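Local coordinates for protein tubulin-binding cofactor A (PDB 4CQI) that probably acts early in the tubulin folding pathway, binding beta-tubulin and helping to hold it in a quasi-native conformation, at residues L42-L56 with Q70-S84. Residues are numbered along the deposited sequence; the frame is centred on the assembly and turned at random.
Sequences LEFAKREVERELQRL and QTKVVDEAQMMVPHS. With SO4 (sulfate ion), chain B.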
loop_
_atom_site.group_PDB
_atom_site.type_symbol
_atom_site.label_atom_id
_atom_site.label_comp_id
_atom_site.label_asym_id
_atom_site.label_seq_id
_atom_site.Cartn_x
_atom_site.Cartn_y
_atom_site.Cartn_z
ATOM N N LEU A 42 1.615 2.807 -0.886
ATOM C CA LEU A 42 2.231 2.650 -2.194
ATOM C C LEU A 42 2.141 3.975 -2.965
ATOM O O LEU A 42 3.088 4.377 -3.637
ATOM C CB LEU A 42 1.557 1.527 -2.971
ATOM C CG LEU A 42 1.984 1.358 -4.409
ATOM C CD1 LEU A 42 3.497 1.062 -4.538
ATOM C CD2 LEU A 42 1.101 0.299 -5.080
ATOM N N GLU A 43 0.991 4.645 -2.892
ATOM C CA GLU A 43 0.815 5.913 -3.630
ATOM C C GLU A 43 1.861 6.920 -3.195
ATOM O O GLU A 43 2.525 7.556 -4.038
ATOM C CB GLU A 43 -0.587 6.519 -3.427
ATOM C CG GLU A 43 -1.725 5.612 -3.894
ATOM C CD GLU A 43 -3.151 6.093 -3.536
ATOM O OE1 GLU A 43 -3.312 7.014 -2.685
ATOM O OE2 GLU A 43 -4.122 5.516 -4.104
ATOM N N PHE A 44 2.045 7.043 -1.884
ATOM C CA PHE A 44 3.044 8.019 -1.390
ATOM C C PHE A 44 4.460 7.569 -1.761
ATOM O O PHE A 44 5.288 8.421 -2.120
ATOM C CB PHE A 44 2.921 8.244 0.104
ATOM C CG PHE A 44 1.698 8.998 0.519
ATOM C CD1 PHE A 44 1.498 10.318 0.131
ATOM C CD2 PHE A 44 0.753 8.409 1.335
ATOM C CE1 PHE A 44 0.388 11.007 0.568
ATOM C CE2 PHE A 44 -0.383 9.093 1.752
ATOM C CZ PHE A 44 -0.576 10.392 1.358
ATOM N N ALA A 45 4.744 6.256 -1.694
ATOM C CA ALA A 45 6.057 5.699 -2.061
ATOM C C ALA A 45 6.446 5.962 -3.529
ATOM O O ALA A 45 7.592 6.344 -3.836
ATOM C CB ALA A 45 6.125 4.192 -1.745
ATOM N N LYS A 46 5.484 5.796 -4.430
ATOM C CA LYS A 46 5.668 6.128 -5.835
ATOM C C LYS A 46 5.928 7.635 -6.082
ATOM O O LYS A 46 6.822 7.965 -6.869
ATOM C CB LYS A 46 4.455 5.676 -6.674
ATOM C CG LYS A 46 4.366 4.157 -6.771
ATOM C CD LYS A 46 3.176 3.617 -7.543
ATOM C CE LYS A 46 3.299 3.840 -9.034
ATOM N NZ LYS A 46 2.129 3.183 -9.722
ATOM N N ARG A 47 5.175 8.510 -5.425
ATOM C CA ARG A 47 5.401 9.961 -5.516
ATOM C C ARG A 47 6.801 10.291 -5.023
ATOM O O ARG A 47 7.531 11.120 -5.631
ATOM C CB ARG A 47 4.334 10.726 -4.691
ATOM C CG ARG A 47 2.968 10.655 -5.359
ATOM C CD ARG A 47 1.866 11.331 -4.574
ATOM N NE ARG A 47 2.199 12.738 -4.345
ATOM C CZ ARG A 47 1.743 13.474 -3.334
ATOM N NH1 ARG A 47 0.842 12.993 -2.495
ATOM N NH2 ARG A 47 2.179 14.726 -3.191
ATOM N N GLU A 48 7.204 9.611 -3.936
ATOM C CA GLU A 48 8.531 9.872 -3.338
ATOM C C GLU A 48 9.686 9.406 -4.209
ATOM O O GLU A 48 10.713 10.089 -4.241
ATOM C CB GLU A 48 8.577 9.306 -1.891
ATOM C CG GLU A 48 9.842 9.657 -1.119
ATOM C CD GLU A 48 10.058 11.148 -0.946
ATOM O OE1 GLU A 48 9.125 11.998 -1.100
ATOM O OE2 GLU A 48 11.219 11.465 -0.629
ATOM N N VAL A 49 9.563 8.289 -4.954
ATOM C CA VAL A 49 10.557 7.928 -5.943
ATOM C C VAL A 49 10.854 9.106 -6.859
ATOM O O VAL A 49 12.029 9.477 -7.055
ATOM C CB VAL A 49 10.124 6.711 -6.808
ATOM C CG1 VAL A 49 10.995 6.604 -8.076
ATOM C CG2 VAL A 49 10.205 5.440 -5.980
ATOM N N GLU A 50 9.806 9.701 -7.410
ATOM C CA GLU A 50 10.004 10.804 -8.340
ATOM C C GLU A 50 10.741 11.946 -7.672
ATOM O O GLU A 50 11.685 12.488 -8.247
ATOM C CB GLU A 50 8.670 11.265 -8.951
ATOM C CG GLU A 50 7.939 10.167 -9.725
ATOM C CD GLU A 50 8.788 9.505 -10.798
ATOM O OE1 GLU A 50 9.400 10.252 -11.599
ATOM O OE2 GLU A 50 8.847 8.242 -10.843
ATOM N N ARG A 51 10.353 12.274 -6.447
ATOM C CA ARG A 51 11.054 13.288 -5.653
ATOM C C ARG A 51 12.502 12.947 -5.346
ATOM O O ARG A 51 13.367 13.855 -5.360
ATOM C CB ARG A 51 10.349 13.518 -4.333
ATOM C CG ARG A 51 8.942 14.059 -4.559
ATOM C CD ARG A 51 8.403 14.618 -3.291
ATOM N NE ARG A 51 7.239 15.456 -3.541
ATOM C CZ ARG A 51 6.859 16.467 -2.768
ATOM N NH1 ARG A 51 7.582 16.788 -1.699
ATOM N NH2 ARG A 51 5.754 17.151 -3.071
ATOM N N GLU A 52 12.779 11.681 -5.056
ATOM C CA GLU A 52 14.159 11.275 -4.725
ATOM C C GLU A 52 15.056 11.411 -5.921
ATOM O O GLU A 52 16.238 11.763 -5.780
ATOM C CB GLU A 52 14.257 9.854 -4.203
ATOM C CG GLU A 52 13.497 9.534 -2.901
ATOM C CD GLU A 52 14.117 10.026 -1.586
ATOM O OE1 GLU A 52 14.904 11.009 -1.561
ATOM O OE2 GLU A 52 13.756 9.418 -0.554
ATOM N N LEU A 53 14.509 11.132 -7.100
ATOM C CA LEU A 53 15.221 11.302 -8.348
ATOM C C LEU A 53 15.503 12.797 -8.639
ATOM O O LEU A 53 16.545 13.146 -9.205
ATOM C CB LEU A 53 14.446 10.672 -9.499
ATOM C CG LEU A 53 14.409 9.133 -9.586
ATOM C CD1 LEU A 53 13.291 8.606 -10.490
ATOM C CD2 LEU A 53 15.746 8.593 -10.067
ATOM N N GLN A 54 14.562 13.656 -8.284
ATOM C CA GLN A 54 14.762 15.108 -8.361
ATOM C C GLN A 54 15.757 15.594 -7.301
ATOM O O GLN A 54 16.610 16.438 -7.567
ATOM C CB GLN A 54 13.413 15.843 -8.147
ATOM C CG GLN A 54 12.342 15.646 -9.222
ATOM C CD GLN A 54 10.895 15.919 -8.723
ATOM O OE1 GLN A 54 10.665 16.491 -7.639
ATOM N NE2 GLN A 54 9.912 15.496 -9.524
ATOM N N ARG A 55 15.615 15.075 -6.087
ATOM C CA ARG A 55 16.440 15.446 -4.949
ATOM C C ARG A 55 17.882 15.065 -5.240
ATOM O O ARG A 55 18.803 15.801 -4.866
ATOM C CB ARG A 55 15.908 14.783 -3.666
ATOM C CG ARG A 55 16.766 14.987 -2.420
ATOM C CD ARG A 55 16.008 14.571 -1.163
ATOM N NE ARG A 55 14.708 15.257 -1.047
ATOM C CZ ARG A 55 13.504 14.680 -0.935
ATOM N NH1 ARG A 55 13.368 13.357 -0.858
ATOM N NH2 ARG A 55 12.409 15.444 -0.874
ATOM N N LEU A 56 18.070 13.962 -5.970
ATOM C CA LEU A 56 19.389 13.561 -6.524
ATOM C C LEU A 56 19.984 14.635 -7.443
ATOM O O LEU A 56 21.116 15.076 -7.224
ATOM C CB LEU A 56 19.281 12.226 -7.293
ATOM C CG LEU A 56 20.549 11.577 -7.881
ATOM C CD1 LEU A 56 21.604 11.380 -6.798
ATOM C CD2 LEU A 56 20.227 10.247 -8.563
ATOM N N GLN A 70 22.636 10.007 -1.829
ATOM C CA GLN A 70 21.309 10.093 -2.469
ATOM C C GLN A 70 21.112 9.043 -3.554
ATOM O O GLN A 70 19.971 8.640 -3.827
ATOM C CB GLN A 70 21.044 11.500 -3.012
ATOM C CG GLN A 70 19.622 11.754 -3.528
ATOM C CD GLN A 70 18.518 11.541 -2.492
ATOM O OE1 GLN A 70 18.744 11.558 -1.262
ATOM N NE2 GLN A 70 17.291 11.358 -2.993
ATOM N N THR A 71 22.203 8.606 -4.188
ATOM C CA THR A 71 22.142 7.488 -5.119
ATOM C C THR A 71 21.597 6.233 -4.407
ATOM O O THR A 71 20.716 5.526 -4.946
ATOM C CB THR A 71 23.515 7.201 -5.768
ATOM O OG1 THR A 71 23.839 8.286 -6.625
ATOM C CG2 THR A 71 23.461 5.927 -6.624
ATOM N N LYS A 72 22.125 5.972 -3.224
ATOM C CA LYS A 72 21.701 4.842 -2.393
ATOM C C LYS A 72 20.237 4.985 -1.915
ATOM O O LYS A 72 19.479 4.010 -1.910
ATOM C CB LYS A 72 22.656 4.680 -1.196
ATOM C CG LYS A 72 24.017 4.074 -1.601
ATOM C CD LYS A 72 25.176 4.457 -0.676
ATOM C CE LYS A 72 26.528 4.054 -1.282
ATOM N NZ LYS A 72 27.698 4.754 -0.661
ATOM N N VAL A 73 19.830 6.207 -1.553
ATOM C CA VAL A 73 18.432 6.465 -1.148
ATOM C C VAL A 73 17.455 6.269 -2.326
ATOM O O VAL A 73 16.372 5.719 -2.116
ATOM C CB VAL A 73 18.294 7.869 -0.560
ATOM C CG1 VAL A 73 16.842 8.286 -0.347
ATOM C CG2 VAL A 73 19.098 7.996 0.728
ATOM N N VAL A 74 17.842 6.706 -3.528
ATOM C CA VAL A 74 17.026 6.528 -4.739
ATOM C C VAL A 74 16.841 5.040 -5.025
ATOM O O VAL A 74 15.714 4.576 -5.317
ATOM C CB VAL A 74 17.638 7.249 -5.963
ATOM C CG1 VAL A 74 16.976 6.809 -7.256
ATOM C CG2 VAL A 74 17.541 8.774 -5.777
ATOM N N ASP A 75 17.925 4.276 -4.901
ATOM C CA ASP A 75 17.846 2.845 -5.164
ATOM C C ASP A 75 16.900 2.176 -4.167
ATOM O O ASP A 75 16.043 1.339 -4.526
ATOM C CB ASP A 75 19.241 2.220 -5.144
ATOM C CG ASP A 75 19.240 0.778 -5.672
ATOM O OD1 ASP A 75 18.605 0.499 -6.726
ATOM O OD2 ASP A 75 19.809 -0.102 -5.003
ATOM N N GLU A 76 17.036 2.551 -2.899
ATOM C CA GLU A 76 16.101 2.071 -1.883
ATOM C C GLU A 76 14.660 2.515 -2.086
ATOM O O GLU A 76 13.765 1.732 -1.819
ATOM C CB GLU A 76 16.627 2.427 -0.476
ATOM C CG GLU A 76 18.005 1.790 -0.137
ATOM C CD GLU A 76 18.014 0.275 -0.151
ATOM O OE1 GLU A 76 16.970 -0.335 0.138
ATOM O OE2 GLU A 76 19.070 -0.333 -0.451
ATOM N N ALA A 77 14.429 3.763 -2.517
ATOM C CA ALA A 77 13.102 4.237 -2.848
ATOM C C ALA A 77 12.438 3.364 -3.933
ATOM O O ALA A 77 11.239 2.997 -3.834
ATOM C CB ALA A 77 13.143 5.668 -3.278
ATOM N N GLN A 78 13.236 2.963 -4.913
ATOM C CA GLN A 78 12.722 2.161 -6.000
ATOM C C GLN A 78 12.392 0.794 -5.514
ATOM O O GLN A 78 11.432 0.214 -5.964
ATOM C CB GLN A 78 13.704 2.159 -7.149
ATOM C CG GLN A 78 13.718 3.548 -7.780
ATOM C CD GLN A 78 14.612 3.671 -8.962
ATOM O OE1 GLN A 78 14.147 3.908 -10.102
ATOM N NE2 GLN A 78 15.886 3.417 -8.736
ATOM N N MET A 79 13.171 0.258 -4.585
ATOM C CA MET A 79 12.866 -1.081 -4.062
ATOM C C MET A 79 11.704 -1.079 -3.070
ATOM O O MET A 79 11.059 -2.122 -2.819
ATOM C CB MET A 79 14.088 -1.606 -3.329
ATOM C CG MET A 79 15.225 -1.616 -4.264
ATOM S SD MET A 79 14.965 -3.135 -5.051
ATOM C CE MET A 79 16.330 -3.777 -4.094
ATOM N N MET A 80 11.438 0.085 -2.496
ATOM C CA MET A 80 10.265 0.211 -1.630
ATOM C C MET A 80 8.931 0.156 -2.405
ATOM O O MET A 80 7.887 -0.112 -1.799
ATOM C CB MET A 80 10.361 1.455 -0.735
ATOM C CG MET A 80 11.278 1.195 0.475
ATOM S SD MET A 80 10.673 -0.031 1.675
ATOM C CE MET A 80 9.014 0.562 1.571
ATOM N N VAL A 81 8.960 0.373 -3.718
ATOM C CA VAL A 81 7.770 0.167 -4.532
ATOM C C VAL A 81 7.324 -1.317 -4.535
ATOM O O VAL A 81 6.211 -1.619 -4.087
ATOM C CB VAL A 81 7.899 0.816 -5.936
ATOM C CG1 VAL A 81 6.710 0.483 -6.791
ATOM C CG2 VAL A 81 8.031 2.323 -5.779
ATOM N N PRO A 82 8.183 -2.249 -4.971
ATOM C CA PRO A 82 7.717 -3.628 -4.837
ATOM C C PRO A 82 7.444 -4.058 -3.408
ATOM O O PRO A 82 6.488 -4.814 -3.176
ATOM C CB PRO A 82 8.842 -4.463 -5.448
ATOM C CG PRO A 82 10.015 -3.558 -5.552
ATOM C CD PRO A 82 9.442 -2.177 -5.746
ATOM N N HIS A 83 8.203 -3.559 -2.438
ATOM C CA HIS A 83 7.866 -3.897 -1.072
ATOM C C HIS A 83 6.448 -3.489 -0.748
ATOM O O HIS A 83 5.705 -4.256 -0.143
ATOM C CB HIS A 83 8.800 -3.254 -0.090
ATOM C CG HIS A 83 8.472 -3.623 1.319
ATOM N ND1 HIS A 83 8.125 -4.929 1.669
ATOM C CD2 HIS A 83 8.297 -2.841 2.457
ATOM C CE1 HIS A 83 7.838 -4.956 2.989
ATOM N NE2 HIS A 83 7.956 -3.672 3.470
ATOM N N SER A 84 6.060 -2.285 -1.147
ATOM C CA SER A 84 4.697 -1.782 -0.859
ATOM C C SER A 84 3.638 -2.588 -1.610
ATOM O O SER A 84 2.568 -2.960 -1.074
ATOM C CB SER A 84 4.597 -0.279 -1.182
ATOM O OG SER A 84 5.574 0.491 -0.440
HETATM S S SO4 B . 4.433 15.697 -6.114
HETATM O O1 SO4 B . 5.920 15.700 -6.079
HETATM O O2 SO4 B . 3.887 16.346 -7.329
HETATM O O3 SO4 B . 3.970 16.441 -4.912
HETATM O O4 SO4 B . 3.913 14.314 -6.107
HETATM O O HOH W 1 9.735 5.421 -2.382
#
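Glu-52 inserts its side chain among Gln-70, Val-73, Val-74 and Ala-77, a knob in a hole; it crosses the Gln-70 side chain at about a right angle, with carboxylate and amide planes 42° apart. NE2 of Gln-70 bonds to both Glu-52 OE1 (2.8 Å, N-H...O 169°) and Glu-52 O (3.0 Å), two acceptors near the amide plane that fix the amide's rotation. Glu-52 bends at chi2, bringing its carboxylate back to Gln-70; there OE1 receives Gln-70 NE2 and Arg-55 NH1 from opposite faces of the carboxylate plane. Arg-55 NH1 also reaches Glu-48 OE2 at 2.9 Å, completing a salt-bridge network in which the guanidinium probably offsets the charge of both carboxylates. Packing is close beside it: Val-74 CG1 lies 3.5 Å from Leu-53 CD2, and Val-74 CG2 rests 3.3 Å from Glu-52 O. Toward Ala-45 the fit slackens, with 6.3 Å between its CA and that of Val-81, and a water donates to Ala-45 O and Ala-77 O. On the solvent side of 42-56, Arg-47 and Arg-51 hold a sulfate, probably from the crystallisation liquor. The axes of 42-56 and 70-84 approach to 9.0 Å at 161°, an antiparallel part of the hairpin of helices 23-62 and 67-100, consistent with the coiled-coil, spectrin-like bundle of the TBCA family.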